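Local coordinates for Tll1590 protein (Thermosynechococcus elongatus, PDB 6LDQ) that belongs to the glycosyltransferases of the GT-B clan, carrying a glycosyl transferase 4-like domain built round a mainly parallel, Rossmann-like sheet, at residues I8-H14 against H46-R52; P107-Y113 against Q130-H136. All coordinates share one frame; numbering follows the deposited sequence.

In the fold
Contact 1 (8-14 with 46-52) closes before contact 2 (107-113 with 130-136) opens along the chain, yet their centres lie only about 10 Å apart, because strands 8-11 and 108-112 are neighbours in the same sheet. Probable hydrogen bonds A9 O to H110 N and I11 N to H110 O join them, and the central strands run in the order 47-52, 8-11, 108-112, 130-134, all parallel. The chain thus builds outward from strand 8-11 on one side first and on the other later, as in Rossmann-like domains. Helix 32-42 packs on both contacts. Loops follow the carboxyl ends of strands 8-11 and 130-134, the edge that in GT-B folds generally borders the cleft between domains.

Contact 1 of 2, residues I8-H14 against H46-R52; sequences IALISVH and HVDMFTR
T51 turns its hydroxyl to the far side of the CA-CB bond from its own nitrogen (chi1 -175°), and this swings OG1 in among the carbonyls that end segment 8-14. OG1 lies 2.8 Å from S12 O and 3.0 Å from V13 O, two acceptors that compete for a single proton. R52, with CG tucked between its backbone N and carbonyl carbon (chi1 66°), lays the start of its chain alongside the same V13 carbonyl. R52 N also donates to V13 O, at 3.1 Å. Upstream, backbone hydrogen bonds between the parallel strands run from I8 N–H46 O to S12 N–F50 O. On one face of the sheet L10 and M49 lie side by side, L10 CB 3.8 Å from M49 CG, while I8 CD1 meets V47 CG2 at 4.0 Å. On the other, the F50 ring presents its edge to L10 O, and its CE1 sits 3.9 Å from A9 CB. D48, on that same face, spends its carboxylate outside the contact, on R69 and Y106. This is buried sheet core: helix 32-42 packs through V33 on L10 and M49, F97 and Y100 of helix 90-104 meet the F50 ring edge-to-face, and strands 108-112 and 68-73 continue the sheet beyond 8-11 and 47-52.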
loop_
_atom_site.group_PDB
_atom_site.type_symbol
_atom_site.label_atom_id
_atom_site.label_comp_id
_atom_site.label_asym_id
_atom_site.label_seq_id
_atom_site.Cartn_x
_atom_site.Cartn_y
_atom_site.Cartn_z
ATOM N N ILE A 8 5.210 9.116 4.865
ATOM C CA ILE A 8 4.222 8.273 4.143
ATOM C C ILE A 8 4.589 6.809 4.363
ATOM O O ILE A 8 5.717 6.528 4.507
ATOM C CB ILE A 8 4.127 8.602 2.650
ATOM C CG1 ILE A 8 5.372 8.189 1.885
ATOM C CG2 ILE A 8 3.705 10.020 2.368
ATOM C CD1 ILE A 8 5.218 8.395 0.437
ATOM N N ALA A 9 3.587 5.961 4.409
ATOM C CA ALA A 9 3.762 4.534 4.591
ATOM C C ALA A 9 3.257 3.828 3.349
ATOM O O ALA A 9 2.141 4.101 2.889
ATOM C CB ALA A 9 3.022 4.028 5.834
ATOM N N LEU A 10 4.092 2.952 2.799
ATOM C CA LEU A 10 3.665 1.984 1.798
ATOM C C LEU A 10 3.540 0.638 2.503
ATOM O O LEU A 10 4.358 0.300 3.369
ATOM C CB LEU A 10 4.657 1.893 0.631
ATOM C CG LEU A 10 4.615 2.926 -0.517
ATOM C CD1 LEU A 10 4.498 4.359 -0.052
ATOM C CD2 LEU A 10 5.809 2.742 -1.454
ATOM N N ILE A 11 2.500 -0.112 2.168
ATOM C CA ILE A 11 2.254 -1.393 2.818
ATOM C C ILE A 11 2.117 -2.471 1.754
ATOM O O ILE A 11 1.309 -2.330 0.831
ATOM C CB ILE A 11 0.990 -1.362 3.695
ATOM C CG1 ILE A 11 1.196 -0.443 4.892
ATOM C CG2 ILE A 11 0.656 -2.766 4.195
ATOM C CD1 ILE A 11 -0.082 -0.130 5.602
ATOM N N SER A 12 2.911 -3.544 1.898
ATOM C CA SER A 12 2.901 -4.747 1.080
ATOM C C SER A 12 3.097 -5.934 2.033
ATOM O O SER A 12 4.201 -6.466 2.183
ATOM C CB SER A 12 3.977 -4.710 0.004
ATOM O OG SER A 12 3.906 -5.849 -0.829
ATOM N N VAL A 13 2.002 -6.354 2.677
ATOM C CA VAL A 13 2.012 -7.525 3.559
ATOM C C VAL A 13 2.881 -8.622 2.965
ATOM O O VAL A 13 3.842 -9.082 3.595
ATOM C CB VAL A 13 0.593 -8.048 3.812
ATOM C CG1 VAL A 13 0.639 -9.225 4.818
ATOM C CG2 VAL A 13 -0.328 -6.930 4.290
ATOM N N HIS A 14 2.563 -9.038 1.742
ATOM C CA HIS A 14 3.443 -9.942 1.007
ATOM C C HIS A 14 4.506 -9.154 0.236
ATOM O O HIS A 14 5.683 -9.152 0.596
ATOM C CB HIS A 14 2.634 -10.825 0.044
ATOM C CG HIS A 14 3.407 -11.989 -0.494
ATOM N ND1 HIS A 14 4.406 -11.848 -1.435
ATOM C CD2 HIS A 14 3.332 -13.312 -0.220
ATOM C CE1 HIS A 14 4.911 -13.035 -1.719
ATOM N NE2 HIS A 14 4.275 -13.940 -0.996
ATOM N N HIS A 46 9.602 11.057 2.411
ATOM C CA HIS A 46 10.028 10.286 3.577
ATOM C C HIS A 46 9.168 9.024 3.635
ATOM O O HIS A 46 7.975 9.109 3.933
ATOM C CB HIS A 46 9.884 11.124 4.844
ATOM C CG HIS A 46 10.590 12.445 4.774
ATOM N ND1 HIS A 46 10.646 13.314 5.843
ATOM C CD2 HIS A 46 11.270 13.044 3.766
ATOM C CE1 HIS A 46 11.332 14.392 5.495
ATOM N NE2 HIS A 46 11.725 14.251 4.241
ATOM N N VAL A 47 9.761 7.862 3.339
ATOM C CA VAL A 47 9.015 6.633 3.040
ATOM C C VAL A 47 9.379 5.516 4.017
ATOM O O VAL A 47 10.529 5.060 4.043
ATOM C CB VAL A 47 9.283 6.133 1.612
ATOM C CG1 VAL A 47 8.440 4.858 1.345
ATOM C CG2 VAL A 47 9.061 7.229 0.574
ATOM N N ASP A 48 8.369 4.998 4.724
ATOM C CA ASP A 48 8.450 3.771 5.511
ATOM C C ASP A 48 7.613 2.714 4.789
ATOM O O ASP A 48 6.410 2.904 4.623
ATOM C CB ASP A 48 7.908 3.986 6.931
ATOM C CG ASP A 48 8.864 4.821 7.836
ATOM O OD1 ASP A 48 10.072 4.833 7.561
ATOM O OD2 ASP A 48 8.382 5.431 8.812
ATOM N N MET A 49 8.247 1.624 4.357
ATOM C CA MET A 49 7.575 0.504 3.708
ATOM C C MET A 49 7.468 -0.651 4.700
ATOM O O MET A 49 8.454 -0.985 5.362
ATOM C CB MET A 49 8.349 0.059 2.462
ATOM C CG MET A 49 8.336 1.058 1.301
ATOM S SD MET A 49 9.666 0.704 0.134
ATOM C CE MET A 49 11.024 1.371 1.094
ATOM N N PHE A 50 6.279 -1.247 4.808
ATOM C CA PHE A 50 6.018 -2.319 5.766
ATOM C C PHE A 50 5.663 -3.603 5.020
ATOM O O PHE A 50 4.817 -3.590 4.109
ATOM C CB PHE A 50 4.880 -1.956 6.738
ATOM C CG PHE A 50 5.156 -0.735 7.592
ATOM C CD1 PHE A 50 5.033 0.557 7.069
ATOM C CD2 PHE A 50 5.541 -0.880 8.920
ATOM C CE1 PHE A 50 5.298 1.677 7.874
ATOM C CE2 PHE A 50 5.806 0.235 9.722
ATOM C CZ PHE A 50 5.683 1.515 9.192
ATOM N N THR A 51 6.330 -4.693 5.391
ATOM C CA THR A 51 5.995 -6.028 4.934
ATOM C C THR A 51 6.076 -6.948 6.148
ATOM O O THR A 51 6.492 -6.535 7.239
ATOM C CB THR A 51 6.917 -6.472 3.770
ATOM O OG1 THR A 51 6.484 -7.750 3.252
ATOM C CG2 THR A 51 8.392 -6.541 4.200
ATOM N N ARG A 52 5.620 -8.188 5.983
ATOM C CA ARG A 52 5.664 -9.129 7.085
ATOM C C ARG A 52 7.043 -9.771 7.190
ATOM O O ARG A 52 7.775 -9.902 6.203
ATOM C CB ARG A 52 4.589 -10.223 6.925
ATOM C CG ARG A 52 4.802 -11.148 5.720
ATOM C CD ARG A 52 3.628 -12.164 5.598
ATOM N NE ARG A 52 3.306 -12.692 6.914
ATOM C CZ ARG A 52 3.744 -13.865 7.359
ATOM N NH1 ARG A 52 4.472 -14.628 6.560
ATOM N NH2 ARG A 52 3.449 -14.275 8.593
#

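Contact 2 of 2, residues P107-Y113 against Q130-H136; sequences PLIHTNY and QWLHTYH
N112 and H136 are joined by a nearly straight hydrogen bond just past the end of strand 130-134: H136 NE2 donates to N112 OD1 at 2.7 Å with an N-H...O angle of 167°. The acceptor lies in the imidazole plane, but the ring reaches the amide from a position tilted off the carbonyl plane, the two flat groups standing 69° apart. H110 stretches diagonally across the strands, its CG trans to its backbone N (chi1 -178°), and NE2 meets T134 OG1 at 2.7 Å; that hydroxyl also bonds Y32 OH, and H110 ND1 bonds Y211 OH. On the other face of the sheet, W131 NE1 donates to T111 OG1 at 2.8 Å, close to the indole plane. H133 ND1 comes to the same hydroxyl in a hydrogen bond modelled so short that its exact length is doubtful; T111 O lies over the centre of the H133 ring. A thiocyanate ion, probably from the crystallisation liquor, lies about 3 Å from the H133 side chain, nearest atoms. Backbone hydrogen bonds between the parallel strands run from P107 O–Q130 N to Y113 N–T134 O, and a water bridges P107 O and Q130 NE2. Beyond the polar groups, L132 CB lies over one face of the H110 ring in a CH-pi contact, 4.3 Å from its centroid, and L132 CD1 meets L108 CD1 at 3.6 Å. Helix 113-126 makes the beta-alpha-beta crossover; helix 200-216 covers L108, H110 and L132, helix 32-42 touches H110 and N112, and strands 8-11 and 169-172 flank the pair.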
loop_
_atom_site.group_PDB
_atom_site.type_symbol
_atom_site.label_atom_id
_atom_site.label_comp_id
_atom_site.label_asym_id
_atom_site.label_seq_id
_atom_site.Cartn_x
_atom_site.Cartn_y
_atom_site.Cartn_z
ATOM N N PRO A 107 0.271 10.743 7.160
ATOM C CA PRO A 107 -0.887 11.367 6.494
ATOM C C PRO A 107 -1.303 10.672 5.216
ATOM O O PRO A 107 -2.392 10.945 4.704
ATOM C CB PRO A 107 -0.400 12.801 6.192
ATOM C CG PRO A 107 1.114 12.724 6.250
ATOM C CD PRO A 107 1.387 11.705 7.328
ATOM N N LEU A 108 -0.442 9.855 4.641
ATOM C CA LEU A 108 -0.762 9.106 3.439
ATOM C C LEU A 108 -0.279 7.687 3.661
ATOM O O LEU A 108 0.815 7.459 4.194
ATOM C CB LEU A 108 -0.107 9.709 2.190
ATOM C CG LEU A 108 -0.357 9.121 0.797
ATOM C CD1 LEU A 108 -0.338 10.269 -0.234
ATOM C CD2 LEU A 108 0.712 8.093 0.450
ATOM N N ILE A 109 -1.118 6.737 3.291
ATOM C CA ILE A 109 -0.769 5.329 3.347
ATOM C C ILE A 109 -1.135 4.730 2.002
ATOM O O ILE A 109 -2.273 4.882 1.555
ATOM C CB ILE A 109 -1.505 4.599 4.486
ATOM C CG1 ILE A 109 -1.199 5.251 5.844
ATOM C CG2 ILE A 109 -1.103 3.143 4.491
ATOM C CD1 ILE A 109 -1.649 4.387 7.044
ATOM N N HIS A 110 -0.178 4.058 1.363
ATOM C CA HIS A 110 -0.358 3.498 0.023
ATOM C C HIS A 110 -0.213 1.985 0.125
ATOM O O HIS A 110 0.884 1.479 0.370
ATOM C CB HIS A 110 0.646 4.106 -0.966
ATOM C CG HIS A 110 0.489 3.621 -2.379
ATOM N ND1 HIS A 110 1.271 4.092 -3.415
ATOM C CD2 HIS A 110 -0.343 2.698 -2.924
ATOM C CE1 HIS A 110 0.921 3.487 -4.538
ATOM N NE2 HIS A 110 -0.060 2.640 -4.270
ATOM N N THR A 111 -1.324 1.273 -0.070
ATOM C CA THR A 111 -1.423 -0.167 0.113
ATOM C C THR A 111 -1.271 -0.890 -1.222
ATOM O O THR A 111 -1.619 -0.352 -2.276
ATOM C CB THR A 111 -2.769 -0.509 0.755
ATOM O OG1 THR A 111 -3.832 0.124 0.037
ATOM C CG2 THR A 111 -2.790 0.021 2.164
ATOM N N ASN A 112 -0.709 -2.099 -1.176
ATOM C CA ASN A 112 -0.375 -2.858 -2.375
ATOM C C ASN A 112 -1.036 -4.230 -2.340
ATOM O O ASN A 112 -0.797 -5.004 -1.411
ATOM C CB ASN A 112 1.121 -3.068 -2.522
ATOM C CG ASN A 112 1.487 -3.606 -3.891
ATOM O OD1 ASN A 112 1.236 -2.961 -4.915
ATOM N ND2 ASN A 112 2.088 -4.785 -3.921
ATOM N N TYR A 113 -1.795 -4.550 -3.394
ATOM C CA TYR A 113 -2.580 -5.783 -3.485
ATOM C C TYR A 113 -3.721 -5.825 -2.468
ATOM O O TYR A 113 -3.639 -5.239 -1.387
ATOM C CB TYR A 113 -1.683 -7.020 -3.330
ATOM C CG TYR A 113 -2.346 -8.315 -3.770
ATOM C CD1 TYR A 113 -2.927 -8.431 -5.027
ATOM C CD2 TYR A 113 -2.367 -9.423 -2.929
ATOM C CE1 TYR A 113 -3.523 -9.615 -5.434
ATOM C CE2 TYR A 113 -2.962 -10.603 -3.317
ATOM C CZ TYR A 113 -3.536 -10.696 -4.573
ATOM O OH TYR A 113 -4.119 -11.878 -4.961
ATOM N N GLN A 130 -4.897 10.077 3.744
ATOM C CA GLN A 130 -5.064 9.883 2.309
ATOM C C GLN A 130 -4.667 8.454 1.980
ATOM O O GLN A 130 -3.523 8.061 2.218
ATOM C CB GLN A 130 -4.213 10.875 1.520
ATOM C CG GLN A 130 -4.373 12.322 1.959
ATOM C CD GLN A 130 -5.819 12.765 1.974
ATOM O OE1 GLN A 130 -6.556 12.537 1.016
ATOM N NE2 GLN A 130 -6.238 13.391 3.073
ATOM N N TRP A 131 -5.603 7.674 1.442
ATOM C CA TRP A 131 -5.392 6.249 1.219
ATOM C C TRP A 131 -5.373 5.980 -0.281
ATOM O O TRP A 131 -6.384 6.179 -0.965
ATOM C CB TRP A 131 -6.477 5.425 1.917
ATOM C CG TRP A 131 -6.383 3.944 1.696
ATOM C CD1 TRP A 131 -5.261 3.221 1.408
ATOM C CD2 TRP A 131 -7.461 2.999 1.763
ATOM N NE1 TRP A 131 -5.575 1.888 1.276
ATOM C CE2 TRP A 131 -6.920 1.726 1.495
ATOM C CE3 TRP A 131 -8.832 3.107 2.021
ATOM C CZ2 TRP A 131 -7.704 0.566 1.477
ATOM C CZ3 TRP A 131 -9.613 1.942 1.983
ATOM C CH2 TRP A 131 -9.040 0.707 1.709
ATOM N N LEU A 132 -4.226 5.549 -0.792
ATOM C CA LEU A 132 -4.126 5.109 -2.173
ATOM C C LEU A 132 -3.890 3.612 -2.201
ATOM O O LEU A 132 -3.203 3.062 -1.341
ATOM C CB LEU A 132 -2.987 5.790 -2.924
ATOM C CG LEU A 132 -3.161 7.286 -3.129
ATOM C CD1 LEU A 132 -2.396 7.966 -2.014
ATOM C CD2 LEU A 132 -2.684 7.719 -4.511
ATOM N N HIS A 133 -4.430 2.960 -3.221
ATOM C CA HIS A 133 -4.249 1.527 -3.334
ATOM C C HIS A 133 -3.894 1.153 -4.760
ATOM O O HIS A 133 -4.538 1.613 -5.705
ATOM C CB HIS A 133 -5.484 0.767 -2.895
ATOM C CG HIS A 133 -5.214 -0.686 -2.767
ATOM N ND1 HIS A 133 -4.960 -1.292 -1.562
ATOM C CD2 HIS A 133 -4.999 -1.625 -3.710
ATOM C CE1 HIS A 133 -4.699 -2.572 -1.765
ATOM N NE2 HIS A 133 -4.730 -2.803 -3.061
ATOM N N THR A 134 -2.867 0.327 -4.906
ATOM C CA THR A 134 -2.503 -0.257 -6.185
ATOM C C THR A 134 -3.121 -1.653 -6.328
ATOM O O THR A 134 -2.877 -2.535 -5.499
ATOM C CB THR A 134 -0.992 -0.327 -6.335
ATOM O OG1 THR A 134 -0.461 1.020 -6.387
ATOM C CG2 THR A 134 -0.654 -1.081 -7.612
ATOM N N TYR A 135 -3.879 -1.839 -7.401
ATOM C CA TYR A 135 -4.530 -3.098 -7.759
ATOM C C TYR A 135 -3.573 -4.028 -8.496
ATOM O O TYR A 135 -2.750 -3.580 -9.290
ATOM C CB TYR A 135 -5.714 -2.843 -8.697
ATOM C CG TYR A 135 -6.264 -4.156 -9.212
ATOM C CD1 TYR A 135 -6.825 -5.035 -8.333
ATOM C CD2 TYR A 135 -6.150 -4.554 -10.530
ATOM C CE1 TYR A 135 -7.329 -6.247 -8.692
ATOM C CE2 TYR A 135 -6.674 -5.810 -10.932
ATOM C CZ TYR A 135 -7.253 -6.638 -9.969
ATOM O OH TYR A 135 -7.766 -7.878 -10.230
ATOM N N HIS A 136 -3.702 -5.340 -8.259
ATOM C CA HIS A 136 -3.069 -6.313 -9.145
ATOM C C HIS A 136 -3.963 -7.531 -9.319
ATOM O O HIS A 136 -4.596 -7.995 -8.367
ATOM C CB HIS A 136 -1.707 -6.830 -8.670
ATOM C CG HIS A 136 -0.767 -5.760 -8.224
ATOM N ND1 HIS A 136 0.008 -5.031 -9.106
ATOM C CD2 HIS A 136 -0.482 -5.287 -6.988
ATOM C CE1 HIS A 136 0.739 -4.163 -8.427
ATOM N NE2 HIS A 136 0.456 -4.290 -7.139
HETATM O O HOH W 1 -4.154 13.241 5.621
#